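PDB 5LK6: Alpha/beta hydrolase fold-3 domain protein from Sulfolobus islandicus, which probably hydrolyses carboxylic ester bonds, as expected of a thermostable lipase-like carboxylesterase with an alpha/beta hydrolase fold. Local coordinates for residues Tyr71-Tyr76 with Asn130-Asn135; Val160-Lys165 with Leu218-Ser223; Gln209-Arg212 with Asp216-Asp219; Ser231-Ala236 with Asn255-Ala260; Thr265-Asn270 with Ile290-Ser295. All coordinates share one frame; numbering follows the deposited sequence.

Interaction 1: residues Tyr71-Tyr76 with Asn130-Asn135; sequences YGVLIY and NWVYNN
V132, the residue that meets both V73 and I75, also lies beside a flat group: its CG2 is at the edge of the W131 indole, in the ring plane. One face of that indole carries N135 ND2, 3.3 Å above the plane and displaced toward the rim. In the alpha/beta hydrolase fold this is a layer boundary, where the C-terminal turn of helix 120-133 lies on strand 72-77 of the central sheet. V73 and I75 direct their CB atoms at the helix, whereas L74 faces the other way and packs on I97 of helix 91-101. I75 and V132 meet tip to tip. With CG1 anti to the carbonyl carbon (chi1 -55°), I75 carries CD1 out to V132 CG1 at 3.7 Å, with V132 CB and CG2 about as close. V73 comes in obliquely, its CG1 3.9 Å from V132 CG1. Where the helix ends, N135 folds back, and its ND2 donates to W131 O at 2.8 Å, with an N-H...O angle of 164°.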
# COMPACT_ATOMS: atom_id res chain seq x y z
N TYR A 71 15.04 -19.63 3.83
CA TYR A 71 14.21 -18.72 3.04
C TYR A 71 12.75 -19.16 2.92
O TYR A 71 12.37 -20.33 3.16
CB TYR A 71 14.78 -18.65 1.67
CG TYR A 71 16.23 -18.26 1.56
CD1 TYR A 71 16.67 -16.98 1.94
CD2 TYR A 71 17.16 -19.14 0.99
CE1 TYR A 71 18.01 -16.58 1.77
CE2 TYR A 71 18.51 -18.77 0.78
CZ TYR A 71 18.95 -17.50 1.16
OH TYR A 71 20.30 -17.17 0.94
N GLY A 72 11.89 -18.19 2.61
CA GLY A 72 10.57 -18.48 2.03
C GLY A 72 10.79 -18.42 0.54
O GLY A 72 11.77 -17.79 0.05
N VAL A 73 9.92 -19.11 -0.20
CA VAL A 73 10.01 -19.14 -1.69
C VAL A 73 8.75 -18.57 -2.33
O VAL A 73 7.63 -19.00 -2.03
CB VAL A 73 10.23 -20.56 -2.25
CG1 VAL A 73 10.44 -20.51 -3.76
CG2 VAL A 73 11.42 -21.20 -1.59
N LEU A 74 8.95 -17.59 -3.20
CA LEU A 74 7.83 -16.97 -3.94
C LEU A 74 7.83 -17.47 -5.39
O LEU A 74 8.80 -17.25 -6.12
CB LEU A 74 7.96 -15.45 -3.92
CG LEU A 74 6.85 -14.67 -4.66
CD1 LEU A 74 5.56 -14.79 -3.89
CD2 LEU A 74 7.27 -13.21 -4.85
N ILE A 75 6.75 -18.13 -5.79
CA ILE A 75 6.55 -18.42 -7.21
C ILE A 75 6.01 -17.14 -7.87
O ILE A 75 4.99 -16.58 -7.43
CB ILE A 75 5.49 -19.50 -7.43
CG1 ILE A 75 5.82 -20.78 -6.65
CG2 ILE A 75 5.33 -19.73 -8.95
CD1 ILE A 75 7.12 -21.45 -7.08
N TYR A 76 6.71 -16.68 -8.90
CA TYR A 76 6.31 -15.47 -9.60
C TYR A 76 5.93 -15.83 -11.02
O TYR A 76 6.76 -16.33 -11.74
CB TYR A 76 7.37 -14.37 -9.58
CG TYR A 76 6.73 -13.05 -9.98
CD1 TYR A 76 6.05 -12.28 -9.05
CD2 TYR A 76 6.67 -12.66 -11.31
CE1 TYR A 76 5.42 -11.11 -9.43
CE2 TYR A 76 6.03 -11.50 -11.69
CZ TYR A 76 5.40 -10.72 -10.75
OH TYR A 76 4.75 -9.56 -11.15
N ASN A 130 3.76 -26.92 -7.72
CA ASN A 130 3.71 -28.21 -7.07
C ASN A 130 5.10 -28.80 -6.94
O ASN A 130 5.49 -29.31 -5.88
CB ASN A 130 2.81 -29.10 -7.88
CG ASN A 130 2.46 -30.38 -7.17
OD1 ASN A 130 1.63 -30.44 -6.26
ND2 ASN A 130 3.06 -31.42 -7.64
N TRP A 131 5.89 -28.65 -7.97
CA TRP A 131 7.22 -29.18 -7.94
C TRP A 131 8.13 -28.42 -6.99
O TRP A 131 8.88 -29.04 -6.24
CB TRP A 131 7.82 -29.16 -9.33
CG TRP A 131 9.15 -29.75 -9.43
CD1 TRP A 131 9.45 -31.09 -9.67
CD2 TRP A 131 10.41 -29.06 -9.32
NE1 TRP A 131 10.82 -31.25 -9.73
CE2 TRP A 131 11.44 -30.04 -9.53
CE3 TRP A 131 10.78 -27.72 -9.11
CZ2 TRP A 131 12.81 -29.72 -9.53
CZ3 TRP A 131 12.16 -27.39 -9.08
CH2 TRP A 131 13.15 -28.40 -9.29
N VAL A 132 8.08 -27.08 -7.04
CA VAL A 132 8.90 -26.26 -6.15
C VAL A 132 8.56 -26.58 -4.67
O VAL A 132 9.44 -26.72 -3.83
CB VAL A 132 8.76 -24.75 -6.46
CG1 VAL A 132 9.32 -23.87 -5.33
CG2 VAL A 132 9.43 -24.43 -7.78
N TYR A 133 7.28 -26.73 -4.38
CA TYR A 133 6.80 -27.07 -3.06
C TYR A 133 7.30 -28.43 -2.55
O TYR A 133 7.44 -28.59 -1.35
CB TYR A 133 5.29 -27.07 -3.12
CG TYR A 133 4.55 -27.41 -1.86
CD1 TYR A 133 4.23 -26.43 -0.96
CD2 TYR A 133 4.14 -28.71 -1.58
CE1 TYR A 133 3.52 -26.73 0.18
CE2 TYR A 133 3.44 -29.03 -0.44
CZ TYR A 133 3.14 -28.03 0.43
OH TYR A 133 2.42 -28.27 1.55
N ASN A 134 7.53 -29.40 -3.45
CA ASN A 134 8.01 -30.75 -3.11
C ASN A 134 9.52 -30.86 -3.18
O ASN A 134 10.01 -31.93 -3.14
CB ASN A 134 7.43 -31.79 -4.07
CG ASN A 134 5.97 -31.99 -3.87
OD1 ASN A 134 5.46 -31.95 -2.75
ND2 ASN A 134 5.27 -32.22 -4.94
N ASN A 135 10.22 -29.76 -3.34
CA ASN A 135 11.64 -29.77 -3.49
C ASN A 135 12.21 -28.51 -2.83
O ASN A 135 13.16 -27.89 -3.35
CB ASN A 135 11.98 -29.81 -4.97
CG ASN A 135 11.70 -31.17 -5.59
OD1 ASN A 135 12.48 -32.11 -5.40
ND2 ASN A 135 10.59 -31.29 -6.37

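Interaction 2: residues Val160-Lys165 with Leu218-Ser223; sequences VALLSK and LDFRFS. With SO4 (sulfate ion), chain E.
F220 reaches from its loop to L162 and L163 in the last part of helix 152-163, in the alpha/beta hydrolase fold the helix that follows the probable nucleophile elbow. From CB, the F220 side chain turns between its own backbone N and carbonyl carbon (chi1 82°), and this aims the ring at the helix. CD1 looks obliquely at L162 CD1, 4.4 Å away. Farther out, CE1 and CZ share L163 CD2, which sits at the ring edge, 3.9 Å from CZ. One ring face carries R221 CG. R221 itself grips D219 side-on, NE to OD1 and NH2 to OD2, the latter a salt bridge of 2.7 Å. An alanine in place of R221 would probably leave the D219 carboxylate without its charge partner, strip F220 of the CG over its face and weaken the hold on the bound sulfate, which R221 NH1 meets at O2 (3.0 Å). D219 also forms an Asx turn: its OD1 offers the anti lone pair to R221 N at 2.9 Å.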
# COMPACT_ATOMS: atom_id res chain seq x y z
N VAL A 160 -4.02 -21.00 -9.68
CA VAL A 160 -3.16 -21.93 -8.97
C VAL A 160 -3.56 -22.15 -7.49
O VAL A 160 -3.61 -23.29 -7.03
CB VAL A 160 -1.69 -21.50 -9.01
CG1 VAL A 160 -0.91 -22.36 -8.01
CG2 VAL A 160 -1.12 -21.68 -10.42
N ALA A 161 -3.87 -21.08 -6.77
CA ALA A 161 -4.27 -21.16 -5.37
C ALA A 161 -5.54 -21.94 -5.19
O ALA A 161 -5.69 -22.64 -4.19
CB ALA A 161 -4.45 -19.78 -4.75
N LEU A 162 -6.47 -21.74 -6.08
CA LEU A 162 -7.69 -22.52 -6.12
C LEU A 162 -7.42 -24.02 -6.35
O LEU A 162 -7.89 -24.86 -5.58
CB LEU A 162 -8.61 -21.99 -7.21
CG LEU A 162 -9.57 -20.90 -6.76
CD1 LEU A 162 -10.04 -20.00 -7.93
CD2 LEU A 162 -10.75 -21.57 -6.05
N LEU A 163 -6.69 -24.34 -7.42
CA LEU A 163 -6.28 -25.71 -7.75
C LEU A 163 -5.47 -26.41 -6.65
O LEU A 163 -5.39 -27.63 -6.63
CB LEU A 163 -5.40 -25.66 -9.00
CG LEU A 163 -6.11 -25.35 -10.34
CD1 LEU A 163 -5.13 -25.22 -11.50
CD2 LEU A 163 -7.17 -26.39 -10.63
N SER A 164 -4.84 -25.63 -5.78
CA SER A 164 -4.00 -26.10 -4.70
C SER A 164 -4.76 -26.35 -3.43
O SER A 164 -4.16 -26.91 -2.52
CB SER A 164 -2.92 -25.07 -4.38
OG SER A 164 -1.99 -24.97 -5.43
N LYS A 165 -6.03 -25.98 -3.34
CA LYS A 165 -6.82 -26.21 -2.13
C LYS A 165 -6.85 -27.72 -1.76
O LYS A 165 -7.20 -28.52 -2.59
CB LYS A 165 -8.24 -25.67 -2.31
CG LYS A 165 -9.00 -25.41 -1.02
CD LYS A 165 -10.47 -25.08 -1.27
CE LYS A 165 -11.28 -25.66 -0.11
NZ LYS A 165 -12.73 -25.34 -0.23
N LEU A 218 -16.19 -19.21 -19.03
CA LEU A 218 -16.95 -19.62 -17.85
C LEU A 218 -16.23 -20.60 -17.02
O LEU A 218 -16.76 -21.02 -16.02
CB LEU A 218 -18.29 -20.24 -18.22
CG LEU A 218 -19.09 -19.31 -19.10
CD1 LEU A 218 -20.22 -20.11 -19.76
CD2 LEU A 218 -19.57 -18.08 -18.35
N ASP A 219 -15.03 -20.98 -17.45
CA ASP A 219 -14.24 -21.98 -16.75
C ASP A 219 -13.46 -21.25 -15.64
O ASP A 219 -12.82 -20.20 -15.86
CB ASP A 219 -13.35 -22.63 -17.78
CG ASP A 219 -12.55 -23.79 -17.25
OD1 ASP A 219 -11.89 -23.71 -16.19
OD2 ASP A 219 -12.49 -24.79 -17.99
N PHE A 220 -13.50 -21.81 -14.44
CA PHE A 220 -12.89 -21.15 -13.28
C PHE A 220 -11.38 -20.97 -13.44
O PHE A 220 -10.80 -20.08 -12.80
CB PHE A 220 -13.27 -21.87 -11.95
CG PHE A 220 -12.44 -23.08 -11.65
CD1 PHE A 220 -11.21 -22.96 -10.97
CD2 PHE A 220 -12.87 -24.36 -12.04
CE1 PHE A 220 -10.44 -24.10 -10.71
CE2 PHE A 220 -12.12 -25.51 -11.75
CZ PHE A 220 -10.90 -25.38 -11.10
N ARG A 221 -10.74 -21.79 -14.27
CA ARG A 221 -9.29 -21.64 -14.49
C ARG A 221 -8.94 -20.44 -15.38
O ARG A 221 -7.75 -20.14 -15.60
CB ARG A 221 -8.68 -22.90 -15.05
CG ARG A 221 -8.89 -24.12 -14.14
CD ARG A 221 -8.68 -25.46 -14.85
NE ARG A 221 -9.59 -25.61 -15.99
CZ ARG A 221 -9.40 -26.40 -17.03
NH1 ARG A 221 -8.33 -27.16 -17.17
NH2 ARG A 221 -10.31 -26.38 -18.01
N PHE A 222 -9.97 -19.81 -15.94
CA PHE A 222 -9.84 -18.49 -16.55
C PHE A 222 -10.56 -17.35 -15.76
O PHE A 222 -10.06 -16.21 -15.71
CB PHE A 222 -10.39 -18.52 -17.99
CG PHE A 222 -10.26 -17.21 -18.69
CD1 PHE A 222 -9.01 -16.75 -19.07
CD2 PHE A 222 -11.37 -16.40 -18.90
CE1 PHE A 222 -8.87 -15.51 -19.71
CE2 PHE A 222 -11.22 -15.17 -19.53
CZ PHE A 222 -9.98 -14.71 -19.92
N SER A 223 -11.74 -17.68 -15.19
CA SER A 223 -12.52 -16.77 -14.38
C SER A 223 -12.59 -17.28 -12.94
O SER A 223 -13.59 -17.81 -12.53
CB SER A 223 -13.92 -16.57 -14.98
OG SER A 223 -13.86 -15.87 -16.22
S SO4 E . -9.60 -29.08 -20.65
O1 SO4 E . -8.60 -29.00 -21.72
O2 SO4 E . -8.77 -29.21 -19.37
O3 SO4 E . -10.54 -27.90 -20.83
O4 SO4 E . -10.55 -30.17 -20.82

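Interaction 3: residues Gln209-Arg212 with Asp216-Asp219; sequences QYLR and DLLD. With SO4 (sulfate ion), chain E.
R212 and D216 are joined chiefly by charge. The guanidinium takes the carboxylate side-on: NE donates to the syn lone pair of OD2 at 3.0 Å, and NH2 makes the salt bridge to OD1 at 2.9 Å, nearly straight at 175°. A bend at chi3 (-64°) turns the R212 guanidinium toward D216. The backbone adds a third bond, R212 N to OD2 at 2.9 Å, on the anti side of that oxygen. Apolar packing lies beside this grip: L211 CD1 meets L217 CD2, the two side chains crossing at about a right angle, and L211 CD2 touches D216 CB. At its edge the guanidinium also holds a sulfate, probably from the crystallisation liquor, NH2 to O3 at 2.8 Å; R221 binds the same ion. An asparagine in place of D216 would probably leave R212 without its neutralising charge and cost it one of the two side-on bonds. The buried carboxylate is likely to stay ionised, tied by three N-H donors to the chain just after helix 200-210.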
# COMPACT_ATOMS: atom_id res chain seq x y z
N GLN A 209 -6.31 -14.85 -28.58
CA GLN A 209 -5.13 -15.68 -28.75
C GLN A 209 -5.08 -16.88 -27.78
O GLN A 209 -4.60 -17.97 -28.16
CB GLN A 209 -3.87 -14.87 -28.67
CG GLN A 209 -3.70 -13.69 -29.62
CD GLN A 209 -3.74 -14.05 -31.10
OE1 GLN A 209 -4.75 -13.76 -31.76
NE2 GLN A 209 -2.65 -14.64 -31.65
N TYR A 210 -5.54 -16.70 -26.55
CA TYR A 210 -5.37 -17.71 -25.50
C TYR A 210 -6.56 -18.69 -25.44
O TYR A 210 -6.36 -19.91 -25.38
CB TYR A 210 -5.21 -16.99 -24.17
CG TYR A 210 -5.03 -17.74 -22.88
CD1 TYR A 210 -4.02 -18.63 -22.71
CD2 TYR A 210 -5.84 -17.47 -21.80
CE1 TYR A 210 -3.86 -19.31 -21.50
CE2 TYR A 210 -5.68 -18.13 -20.57
CZ TYR A 210 -4.68 -19.05 -20.42
OH TYR A 210 -4.50 -19.66 -19.20
N LEU A 211 -7.80 -18.15 -25.48
CA LEU A 211 -9.02 -18.96 -25.29
C LEU A 211 -9.34 -19.77 -26.53
O LEU A 211 -8.96 -19.40 -27.64
CB LEU A 211 -10.17 -18.09 -24.85
CG LEU A 211 -9.97 -17.29 -23.55
CD1 LEU A 211 -11.17 -16.47 -23.20
CD2 LEU A 211 -9.70 -18.21 -22.38
N ARG A 212 -9.94 -20.93 -26.33
CA ARG A 212 -10.28 -21.81 -27.45
C ARG A 212 -11.69 -21.65 -28.00
O ARG A 212 -11.94 -21.90 -29.19
CB ARG A 212 -10.13 -23.27 -27.03
CG ARG A 212 -8.74 -23.67 -26.50
CD ARG A 212 -8.82 -25.03 -25.82
NE ARG A 212 -9.67 -25.00 -24.64
CZ ARG A 212 -9.69 -25.92 -23.68
NH1 ARG A 212 -8.90 -27.00 -23.73
NH2 ARG A 212 -10.52 -25.76 -22.65
N ASP A 216 -14.68 -21.27 -22.57
CA ASP A 216 -13.57 -21.12 -21.69
C ASP A 216 -13.75 -19.88 -20.80
O ASP A 216 -13.21 -19.86 -19.71
CB ASP A 216 -12.22 -21.06 -22.45
CG ASP A 216 -11.83 -22.39 -23.09
OD1 ASP A 216 -12.33 -23.45 -22.63
OD2 ASP A 216 -10.97 -22.37 -24.02
N LEU A 217 -14.52 -18.89 -21.25
CA LEU A 217 -14.83 -17.71 -20.40
C LEU A 217 -15.50 -18.08 -19.08
O LEU A 217 -15.40 -17.34 -18.12
CB LEU A 217 -15.69 -16.68 -21.16
CG LEU A 217 -15.10 -16.03 -22.44
CD1 LEU A 217 -16.19 -15.42 -23.33
CD2 LEU A 217 -14.05 -14.99 -22.10
N LEU A 218 -16.19 -19.21 -19.03
CA LEU A 218 -16.95 -19.62 -17.85
C LEU A 218 -16.23 -20.60 -17.02
O LEU A 218 -16.76 -21.02 -16.02
CB LEU A 218 -18.29 -20.24 -18.22
CG LEU A 218 -19.09 -19.31 -19.10
CD1 LEU A 218 -20.22 -20.11 -19.76
CD2 LEU A 218 -19.57 -18.08 -18.35
N ASP A 219 -15.03 -20.98 -17.45
CA ASP A 219 -14.24 -21.98 -16.75
C ASP A 219 -13.46 -21.25 -15.64
O ASP A 219 -12.82 -20.20 -15.86
CB ASP A 219 -13.35 -22.63 -17.78
CG ASP A 219 -12.55 -23.79 -17.25
OD1 ASP A 219 -11.89 -23.71 -16.19
OD2 ASP A 219 -12.49 -24.79 -17.99
S SO4 E . -9.60 -29.08 -20.65
O1 SO4 E . -8.60 -29.00 -21.72
O2 SO4 E . -8.77 -29.21 -19.37
O3 SO4 E . -10.54 -27.90 -20.83
O4 SO4 E . -10.55 -30.17 -20.82

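Interaction 4: residues Ser231-Ala236 with Asn255-Ala260; sequences SGLPPA and NRLLQA
L257 is the apolar centre of this contact, meeting L233 with one methyl and A236 with the other. It sits near the end of helix 247-259, the helix of a beta-alpha-beta crossover that leads from strand 236-241 to strand 264-269. Its CD2 lies 3.6 Å from L233 CD1, and the two leucine side chains cross at about a right angle. CD1 goes to A236 CB at 4.2 Å, where the loop enters its strand. L257 carries CG anti to its carbonyl carbon (chi1 -71°), a setting that sends the fork across to the loop. All three residues are buried, and Q173 of the neighbouring strand backs L233 and A236.

The other end is more open. A260, just past the helix, sets its CB 3.7 Å from S231 N, and S231 CA rests against A260 O. The hydroxyl of S231 is engaged with D229 instead. A water spans the two segments here, taking a hydrogen bond from G232 N at 2.9 Å and giving one to A260 O at 2.7 Å. G232 has positive phi, a backbone shape that favours glycine. Apolar side chains thus pack the helix against the start of the strand, while near the surface one water satisfies two backbone groups that do not bond directly.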
# COMPACT_ATOMS: atom_id res chain seq x y z
N SER A 231 -13.51 -20.46 -0.10
CA SER A 231 -13.05 -20.63 1.31
C SER A 231 -11.75 -21.44 1.39
O SER A 231 -11.41 -22.18 0.46
CB SER A 231 -14.14 -21.30 2.17
OG SER A 231 -14.18 -22.68 1.82
N GLY A 232 -11.01 -21.20 2.49
CA GLY A 232 -9.72 -21.84 2.78
C GLY A 232 -8.63 -21.65 1.77
O GLY A 232 -7.76 -22.47 1.66
N LEU A 233 -8.68 -20.58 1.01
CA LEU A 233 -7.57 -20.23 0.16
C LEU A 233 -6.54 -19.48 1.01
O LEU A 233 -6.84 -18.97 2.09
CB LEU A 233 -8.07 -19.31 -0.96
CG LEU A 233 -8.98 -19.98 -1.98
CD1 LEU A 233 -9.38 -18.94 -3.00
CD2 LEU A 233 -8.29 -21.14 -2.69
N PRO A 234 -5.33 -19.35 0.49
CA PRO A 234 -4.34 -18.58 1.21
C PRO A 234 -4.69 -17.10 1.48
O PRO A 234 -5.37 -16.44 0.71
CB PRO A 234 -3.10 -18.65 0.28
CG PRO A 234 -3.36 -19.79 -0.65
CD PRO A 234 -4.83 -19.74 -0.84
N PRO A 235 -4.13 -16.56 2.55
CA PRO A 235 -4.33 -15.14 2.70
C PRO A 235 -3.73 -14.35 1.52
O PRO A 235 -2.74 -14.77 0.93
CB PRO A 235 -3.63 -14.82 4.04
CG PRO A 235 -3.30 -16.14 4.66
CD PRO A 235 -3.16 -17.09 3.53
N ALA A 236 -4.34 -13.20 1.21
CA ALA A 236 -4.07 -12.49 -0.04
C ALA A 236 -3.71 -11.02 0.16
O ALA A 236 -4.27 -10.30 1.03
CB ALA A 236 -5.28 -12.56 -0.94
N ASN A 255 -13.23 -8.76 -2.45
CA ASN A 255 -14.44 -8.83 -1.65
C ASN A 255 -15.02 -10.22 -1.50
O ASN A 255 -15.47 -10.56 -0.41
CB ASN A 255 -15.48 -7.86 -2.18
CG ASN A 255 -15.28 -6.46 -1.62
OD1 ASN A 255 -15.34 -6.27 -0.45
ND2 ASN A 255 -15.04 -5.50 -2.47
N ARG A 256 -14.99 -11.00 -2.56
CA ARG A 256 -15.48 -12.37 -2.53
C ARG A 256 -14.62 -13.27 -1.67
O ARG A 256 -15.15 -14.14 -0.98
CB ARG A 256 -15.59 -12.95 -3.95
CG ARG A 256 -16.84 -12.49 -4.69
CD ARG A 256 -17.94 -13.58 -4.72
NE ARG A 256 -19.21 -12.97 -5.18
CZ ARG A 256 -19.53 -12.59 -6.46
NH1 ARG A 256 -18.68 -12.77 -7.51
NH2 ARG A 256 -20.74 -12.03 -6.71
N LEU A 257 -13.29 -13.08 -1.71
CA LEU A 257 -12.41 -13.80 -0.83
C LEU A 257 -12.74 -13.43 0.60
O LEU A 257 -12.95 -14.33 1.45
CB LEU A 257 -10.97 -13.49 -1.11
CG LEU A 257 -10.39 -14.05 -2.40
CD1 LEU A 257 -8.96 -13.62 -2.58
CD2 LEU A 257 -10.38 -15.54 -2.33
N LEU A 258 -12.83 -12.13 0.89
CA LEU A 258 -13.21 -11.65 2.22
C LEU A 258 -14.54 -12.26 2.66
O LEU A 258 -14.66 -12.69 3.79
CB LEU A 258 -13.31 -10.15 2.30
CG LEU A 258 -12.00 -9.36 2.35
CD1 LEU A 258 -12.33 -7.87 2.18
CD2 LEU A 258 -11.26 -9.60 3.66
N GLN A 259 -15.53 -12.32 1.76
CA GLN A 259 -16.82 -12.88 2.11
C GLN A 259 -16.71 -14.40 2.47
O GLN A 259 -17.47 -14.90 3.24
CB GLN A 259 -17.84 -12.61 1.00
CG GLN A 259 -19.30 -13.00 1.33
CD GLN A 259 -20.34 -12.79 0.19
OE1 GLN A 259 -21.45 -12.26 0.43
NE2 GLN A 259 -20.01 -13.26 -1.03
N ALA A 260 -15.75 -15.12 1.94
CA ALA A 260 -15.59 -16.54 2.25
C ALA A 260 -14.57 -16.77 3.36
O ALA A 260 -13.96 -17.85 3.47
CB ALA A 260 -15.16 -17.28 0.98
O HOH W 1 -11.70 -19.08 4.27

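Interaction 5: residues Thr265-Asn270 with Ile290-Ser295; sequences TSVRFN and ISLIGS
L292 sends a single methyl to the strand: CD2 lies 4.2 Å from F269 CE1 and 4.3 Å from V267 CG2. It comes to the phenyl ring at the edge, near its plane, rather than over a face, and the side chains of F269 and L292 cross obliquely. Behind this, L292 holds CG anti to its backbone N (chi1 -177°), which points the fork off helix 285-302 toward the sheet. V267 and F269 both turn their CB atoms to the helix.

In the next shell, the F269 ring meets that of F276 with the planes at about 45° and also touches I239 on the adjoining strand. One residue along the helix, I293 packs on I239, I174 and I176, so the same helix covers several parallel strands. Strand 264-269 is the outermost on its side of this chain's sheet, yet V267, R268 and F269 pair antiparallel with a strand of the second subunit, continuing the sheet across the dimer. There S266 OG bonds to N270 ND2 of the second subunit. Nothing polar joins L292 to the strand, while the subunit interface combines backbone pairing and polar bonds with packing of V267 and F269 on V267 of the second subunit.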
# COMPACT_ATOMS: atom_id res chain seq x y z
N THR A 265 -5.84 -8.26 2.26
CA THR A 265 -5.52 -6.84 2.27
C THR A 265 -5.58 -6.36 0.83
O THR A 265 -4.83 -6.84 -0.01
CB THR A 265 -4.16 -6.57 2.89
OG1 THR A 265 -4.26 -6.78 4.31
CG2 THR A 265 -3.71 -5.12 2.56
N SER A 266 -6.49 -5.44 0.56
CA SER A 266 -6.80 -4.97 -0.79
C SER A 266 -6.41 -3.50 -0.80
O SER A 266 -6.94 -2.70 0.01
CB SER A 266 -8.28 -5.15 -1.09
OG SER A 266 -8.69 -4.57 -2.32
N VAL A 267 -5.49 -3.17 -1.68
CA VAL A 267 -4.95 -1.84 -1.75
C VAL A 267 -5.11 -1.28 -3.15
O VAL A 267 -4.67 -1.88 -4.11
CB VAL A 267 -3.46 -1.85 -1.33
CG1 VAL A 267 -2.84 -0.51 -1.62
CG2 VAL A 267 -3.36 -2.07 0.18
N ARG A 268 -5.75 -0.12 -3.29
CA ARG A 268 -5.83 0.55 -4.57
C ARG A 268 -4.82 1.65 -4.68
O ARG A 268 -4.88 2.63 -3.95
CB ARG A 268 -7.21 1.14 -4.78
CG ARG A 268 -7.38 1.88 -6.12
CD ARG A 268 -8.60 2.75 -6.07
NE ARG A 268 -9.79 1.98 -6.27
CZ ARG A 268 -10.98 2.50 -6.52
NH1 ARG A 268 -11.14 3.78 -6.58
NH2 ARG A 268 -12.03 1.73 -6.69
N PHE A 269 -3.93 1.53 -5.66
CA PHE A 269 -2.94 2.55 -5.94
C PHE A 269 -3.64 3.55 -6.82
O PHE A 269 -3.92 3.28 -8.00
CB PHE A 269 -1.68 1.96 -6.58
CG PHE A 269 -0.72 1.34 -5.57
CD1 PHE A 269 -1.05 0.18 -4.91
CD2 PHE A 269 0.46 1.97 -5.24
CE1 PHE A 269 -0.21 -0.36 -3.96
CE2 PHE A 269 1.32 1.44 -4.27
CZ PHE A 269 0.99 0.27 -3.63
N ASN A 270 -3.95 4.70 -6.21
CA ASN A 270 -4.49 5.87 -6.94
C ASN A 270 -3.58 6.55 -8.01
O ASN A 270 -2.35 6.48 -7.94
CB ASN A 270 -4.96 6.89 -5.96
CG ASN A 270 -6.08 6.35 -5.10
OD1 ASN A 270 -6.96 5.64 -5.60
ND2 ASN A 270 -6.04 6.65 -3.80
N ILE A 290 6.30 -2.35 -4.87
CA ILE A 290 7.33 -3.39 -4.67
C ILE A 290 7.70 -3.50 -3.18
O ILE A 290 7.75 -4.59 -2.63
CB ILE A 290 8.56 -3.16 -5.55
CG1 ILE A 290 8.18 -3.43 -7.00
CG2 ILE A 290 9.69 -4.11 -5.15
CD1 ILE A 290 9.08 -2.77 -8.04
N SER A 291 7.93 -2.35 -2.56
CA SER A 291 8.10 -2.28 -1.14
C SER A 291 6.96 -2.92 -0.36
O SER A 291 7.21 -3.70 0.56
CB SER A 291 8.21 -0.82 -0.72
OG SER A 291 9.45 -0.27 -1.06
N LEU A 292 5.71 -2.64 -0.72
CA LEU A 292 4.55 -3.29 -0.03
C LEU A 292 4.63 -4.81 -0.09
O LEU A 292 4.52 -5.48 0.91
CB LEU A 292 3.21 -2.81 -0.59
CG LEU A 292 1.92 -3.32 0.07
CD1 LEU A 292 1.89 -2.93 1.53
CD2 LEU A 292 0.77 -2.69 -0.64
N ILE A 293 4.91 -5.29 -1.29
CA ILE A 293 5.00 -6.69 -1.56
C ILE A 293 6.11 -7.33 -0.73
O ILE A 293 5.91 -8.37 -0.06
CB ILE A 293 5.19 -6.94 -3.09
CG1 ILE A 293 3.90 -6.57 -3.82
CG2 ILE A 293 5.54 -8.40 -3.38
CD1 ILE A 293 4.06 -6.42 -5.32
N GLY A 294 7.27 -6.72 -0.77
CA GLY A 294 8.41 -7.24 -0.04
C GLY A 294 8.17 -7.34 1.49
O GLY A 294 8.40 -8.38 2.11
N SER A 295 7.68 -6.27 2.06
CA SER A 295 7.58 -6.19 3.50
C SER A 295 6.39 -7.06 3.98
O SER A 295 6.43 -7.61 5.07
CB SER A 295 7.59 -4.71 3.99
OG SER A 295 6.46 -3.98 3.54

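Along the chain the contacts begin with interaction 1, while interactions 2 and 3 end on the same loop, sharing L218 and D219; interactions 4 and 5 follow. Interactions 2 and 3, with centres about 13 Å apart, also share the sulfate, and S223 OG meets L217 O at 2.8 Å between them. Interaction 4 lies about 13 Å from interaction 2, centre to centre, and L233 packs on helix 152-163. It joins interaction 5 through A236 O and T265 N, neighbours in the sheet. Interactions 1 and 5 reach strands of that same sheet. Interactions 3 and 5, about 29 Å apart between centres, lie on opposite sides of the chain's centre, one in the loop after helix 200-210, the other at the sheet edge that meets the second subunit.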